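Calcium-regulated actin-bundling protein (Dictyostelium discoideum, PDB 4X3N) binds and bundles actin filaments under calcium regulation and may help shape and reorganise filopodia and pseudopodia during cell movement. Local coordinates at residues Leu241-Ser252 and Ile276-Lys287. Sequence-based numbering, arbitrary orientation.
Sequences LISAEAAVRTAS and IWWMNRDLEEKK
Glu245 meets helix 276-287 with every atom of its side chain. CB lies against both methyls of Leu283, and CG, anti to the backbone N (chi1 178°), runs across the same leucine, with 4.0 Å from Glu245 CG to Leu283 CD2. Beyond this apolar stem the extended chain brings the carboxylate to Lys287, whose NZ comes from above the carboxylate plane to stand 2.9 Å from Glu245 OE1. Arg249, one turn further along, takes Glu245 OE2 through NH1, completing a salt-bridge network. A long acidic side chain suits this border: aliphatic at its base, charged at its end.

Leu283, which the stem of Glu245 crosses, is a knob in the hole formed by Leu241, Ala244, Glu245 and Val248; small Ala244 lets Leu283 CD1 come to 4.0 Å from Ala244 CB. Val248 spreads its branches, CG2 to Met279 CB and CG1 against the amide of Asn280. Asn280 ND2 donates across to Ser252 OG (3.0 Å, 160°) and, within its own helix, to Ile276 O, both close to the amide plane, while Ser252 OG donates to Val248 O. Helix 181-211 packs on this antiparallel pair through Leu241 and Met279, making three helices together. Apolar packing round Leu283 thus holds the pair, fastened by the Asn280-Ser252 bond and, at its edge, by the charges round Glu245, whose two basic partners probably favour its ionised form.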
# COMPACT_ATOMS: atom_id res chain seq x y z
N LEU A 241 -31.67 -13.21 -13.95
CA LEU A 241 -31.09 -13.89 -15.15
C LEU A 241 -31.91 -13.62 -16.42
O LEU A 241 -31.36 -13.51 -17.52
CB LEU A 241 -31.02 -15.41 -14.95
CG LEU A 241 -29.92 -15.97 -14.06
CD1 LEU A 241 -30.15 -17.46 -13.74
CD2 LEU A 241 -28.56 -15.75 -14.74
N ILE A 242 -33.22 -13.46 -16.26
CA ILE A 242 -34.11 -13.19 -17.39
C ILE A 242 -33.89 -11.76 -17.80
O ILE A 242 -33.76 -11.46 -18.98
CB ILE A 242 -35.57 -13.49 -17.02
CG1 ILE A 242 -35.72 -14.98 -16.75
CG2 ILE A 242 -36.51 -13.03 -18.13
CD1 ILE A 242 -37.10 -15.38 -16.28
N SER A 243 -33.79 -10.86 -16.82
CA SER A 243 -33.59 -9.48 -17.18
C SER A 243 -32.32 -9.34 -17.92
O SER A 243 -32.25 -8.56 -18.86
CB SER A 243 -33.52 -8.57 -16.00
OG SER A 243 -34.63 -8.88 -15.21
N ALA A 244 -31.27 -9.99 -17.41
CA ALA A 244 -29.93 -9.85 -18.05
C ALA A 244 -30.03 -10.28 -19.48
O ALA A 244 -29.48 -9.64 -20.39
CB ALA A 244 -28.89 -10.71 -17.37
N GLU A 245 -30.67 -11.43 -19.67
CA GLU A 245 -30.76 -12.04 -20.98
C GLU A 245 -31.47 -11.17 -21.97
O GLU A 245 -31.05 -11.03 -23.14
CB GLU A 245 -31.44 -13.42 -20.91
CG GLU A 245 -31.58 -14.03 -22.30
CD GLU A 245 -31.76 -15.55 -22.30
OE1 GLU A 245 -31.79 -16.21 -21.25
OE2 GLU A 245 -31.88 -16.13 -23.37
N ALA A 246 -32.55 -10.55 -21.52
CA ALA A 246 -33.29 -9.62 -22.37
C ALA A 246 -32.46 -8.42 -22.68
O ALA A 246 -32.48 -7.87 -23.78
CB ALA A 246 -34.61 -9.19 -21.70
N ALA A 247 -31.74 -7.93 -21.71
CA ALA A 247 -30.98 -6.75 -21.98
C ALA A 247 -29.81 -7.10 -22.95
O ALA A 247 -29.49 -6.34 -23.86
CB ALA A 247 -30.43 -6.19 -20.69
N VAL A 248 -29.17 -8.23 -22.71
CA VAL A 248 -28.04 -8.67 -23.61
C VAL A 248 -28.52 -8.80 -25.06
O VAL A 248 -27.92 -8.22 -25.98
CB VAL A 248 -27.41 -9.96 -23.09
CG1 VAL A 248 -26.55 -10.63 -24.13
CG2 VAL A 248 -26.57 -9.62 -21.87
N ARG A 249 -29.65 -9.50 -25.24
CA ARG A 249 -30.33 -9.59 -26.55
C ARG A 249 -30.57 -8.24 -27.21
O ARG A 249 -30.17 -8.05 -28.37
CB ARG A 249 -31.68 -10.31 -26.42
CG ARG A 249 -31.51 -11.83 -26.35
CD ARG A 249 -32.47 -12.61 -27.26
NE ARG A 249 -33.74 -12.93 -26.59
CZ ARG A 249 -33.90 -13.84 -25.61
NH1 ARG A 249 -32.87 -14.55 -25.17
NH2 ARG A 249 -35.10 -14.05 -25.07
N THR A 250 -31.23 -7.31 -26.53
CA THR A 250 -31.51 -6.06 -27.23
C THR A 250 -30.23 -5.34 -27.56
O THR A 250 -30.10 -4.81 -28.67
CB THR A 250 -32.61 -5.10 -26.63
OG1 THR A 250 -32.04 -3.93 -26.06
CG2 THR A 250 -33.54 -5.74 -25.69
N ALA A 251 -29.24 -5.35 -26.67
CA ALA A 251 -27.91 -4.81 -27.03
C ALA A 251 -27.27 -5.54 -28.21
O ALA A 251 -26.71 -4.93 -29.09
CB ALA A 251 -26.97 -4.91 -25.84
N SER A 252 -27.36 -6.85 -28.23
CA SER A 252 -26.68 -7.64 -29.28
C SER A 252 -27.37 -7.38 -30.65
O SER A 252 -26.73 -7.04 -31.64
CB SER A 252 -26.72 -9.12 -28.88
OG SER A 252 -26.12 -9.33 -27.57
N ILE A 276 -20.12 -7.22 -26.91
CA ILE A 276 -21.22 -8.11 -27.24
C ILE A 276 -20.80 -9.51 -26.97
O ILE A 276 -21.48 -10.22 -26.27
CB ILE A 276 -21.76 -7.90 -28.69
CG1 ILE A 276 -22.35 -6.50 -28.90
CG2 ILE A 276 -22.76 -8.98 -29.04
CD1 ILE A 276 -23.42 -6.10 -27.89
N TRP A 277 -19.61 -9.90 -27.43
CA TRP A 277 -19.14 -11.25 -27.16
C TRP A 277 -19.03 -11.52 -25.63
O TRP A 277 -19.40 -12.59 -25.13
CB TRP A 277 -17.76 -11.47 -27.85
CG TRP A 277 -17.19 -12.89 -27.63
CD1 TRP A 277 -17.30 -13.97 -28.48
CD2 TRP A 277 -16.44 -13.35 -26.50
NE1 TRP A 277 -16.66 -15.06 -27.94
CE2 TRP A 277 -16.14 -14.72 -26.72
CE3 TRP A 277 -16.01 -12.76 -25.31
CZ2 TRP A 277 -15.44 -15.50 -25.79
CZ3 TRP A 277 -15.30 -13.52 -24.39
CH2 TRP A 277 -15.03 -14.88 -24.64
N TRP A 278 -18.50 -10.56 -24.87
CA TRP A 278 -18.21 -10.81 -23.43
C TRP A 278 -19.50 -11.00 -22.68
O TRP A 278 -19.66 -11.91 -21.88
CB TRP A 278 -17.47 -9.60 -22.84
CG TRP A 278 -16.96 -9.84 -21.46
CD1 TRP A 278 -17.65 -9.64 -20.27
CD2 TRP A 278 -15.66 -10.29 -21.09
NE1 TRP A 278 -16.85 -9.90 -19.23
CE2 TRP A 278 -15.62 -10.32 -19.69
CE3 TRP A 278 -14.51 -10.65 -21.80
CZ2 TRP A 278 -14.49 -10.74 -18.98
CZ3 TRP A 278 -13.37 -11.06 -21.09
CH2 TRP A 278 -13.36 -11.07 -19.71
N MET A 279 -20.44 -10.12 -22.95
CA MET A 279 -21.72 -10.20 -22.24
C MET A 279 -22.46 -11.48 -22.52
O MET A 279 -23.01 -12.09 -21.64
CB MET A 279 -22.58 -8.99 -22.59
CG MET A 279 -22.08 -7.74 -21.90
SD MET A 279 -23.23 -6.35 -22.05
CE MET A 279 -23.64 -6.38 -23.83
N ASN A 280 -22.43 -11.92 -23.77
CA ASN A 280 -23.03 -13.25 -24.11
C ASN A 280 -22.31 -14.37 -23.47
O ASN A 280 -22.91 -15.25 -22.90
CB ASN A 280 -23.14 -13.42 -25.63
CG ASN A 280 -24.36 -12.67 -26.22
OD1 ASN A 280 -25.45 -13.19 -26.21
ND2 ASN A 280 -24.17 -11.46 -26.69
N ARG A 281 -20.99 -14.37 -23.56
CA ARG A 281 -20.24 -15.37 -22.81
C ARG A 281 -20.56 -15.46 -21.33
O ARG A 281 -20.65 -16.55 -20.73
CB ARG A 281 -18.74 -15.06 -22.96
CG ARG A 281 -17.85 -16.14 -22.41
CD ARG A 281 -18.00 -17.42 -23.22
NE ARG A 281 -17.11 -18.44 -22.72
CZ ARG A 281 -17.33 -19.16 -21.60
NH1 ARG A 281 -18.41 -18.97 -20.87
NH2 ARG A 281 -16.42 -20.07 -21.21
N ASP A 282 -20.68 -14.29 -20.72
CA ASP A 282 -20.86 -14.21 -19.28
C ASP A 282 -22.27 -14.67 -18.89
O ASP A 282 -22.45 -15.47 -17.96
CB ASP A 282 -20.60 -12.77 -18.91
CG ASP A 282 -20.41 -12.58 -17.45
OD1 ASP A 282 -19.52 -13.27 -16.92
OD2 ASP A 282 -21.10 -11.72 -16.86
N LEU A 283 -23.25 -14.20 -19.64
CA LEU A 283 -24.63 -14.71 -19.53
C LEU A 283 -24.67 -16.19 -19.66
O LEU A 283 -25.28 -16.86 -18.85
CB LEU A 283 -25.50 -14.15 -20.62
CG LEU A 283 -26.96 -14.58 -20.64
CD1 LEU A 283 -27.72 -13.99 -19.43
CD2 LEU A 283 -27.58 -14.14 -21.98
N GLU A 284 -24.00 -16.71 -20.68
CA GLU A 284 -23.93 -18.16 -20.87
C GLU A 284 -23.42 -18.88 -19.60
O GLU A 284 -24.05 -19.82 -19.11
CB GLU A 284 -23.04 -18.41 -22.10
CG GLU A 284 -22.65 -19.85 -22.41
CD GLU A 284 -21.52 -19.95 -23.49
OE1 GLU A 284 -20.76 -20.94 -23.47
OE2 GLU A 284 -21.36 -19.06 -24.36
N GLU A 285 -22.29 -18.42 -19.07
CA GLU A 285 -21.68 -18.96 -17.85
C GLU A 285 -22.67 -18.90 -16.68
O GLU A 285 -22.94 -19.89 -15.98
CB GLU A 285 -20.42 -18.14 -17.50
CG GLU A 285 -19.45 -18.78 -16.50
CD GLU A 285 -18.89 -20.08 -17.01
OE1 GLU A 285 -18.87 -20.23 -18.25
OE2 GLU A 285 -18.50 -20.94 -16.20
N LYS A 286 -23.27 -17.74 -16.53
CA LYS A 286 -24.21 -17.58 -15.45
C LYS A 286 -25.35 -18.56 -15.56
O LYS A 286 -25.74 -19.14 -14.53
CB LYS A 286 -24.69 -16.13 -15.36
CG LYS A 286 -23.66 -15.21 -14.69
CD LYS A 286 -23.75 -13.80 -15.22
CE LYS A 286 -23.26 -12.76 -14.17
NZ LYS A 286 -21.80 -12.77 -13.88
N LYS A 287 -25.91 -18.73 -16.76
CA LYS A 287 -27.15 -19.57 -16.92
C LYS A 287 -26.83 -20.99 -16.63
O LYS A 287 -27.57 -21.71 -15.97
CB LYS A 287 -27.73 -19.46 -18.33
CG LYS A 287 -28.50 -18.19 -18.52
CD LYS A 287 -28.90 -17.93 -19.96
CE LYS A 287 -30.03 -18.82 -20.43
NZ LYS A 287 -30.28 -18.55 -21.89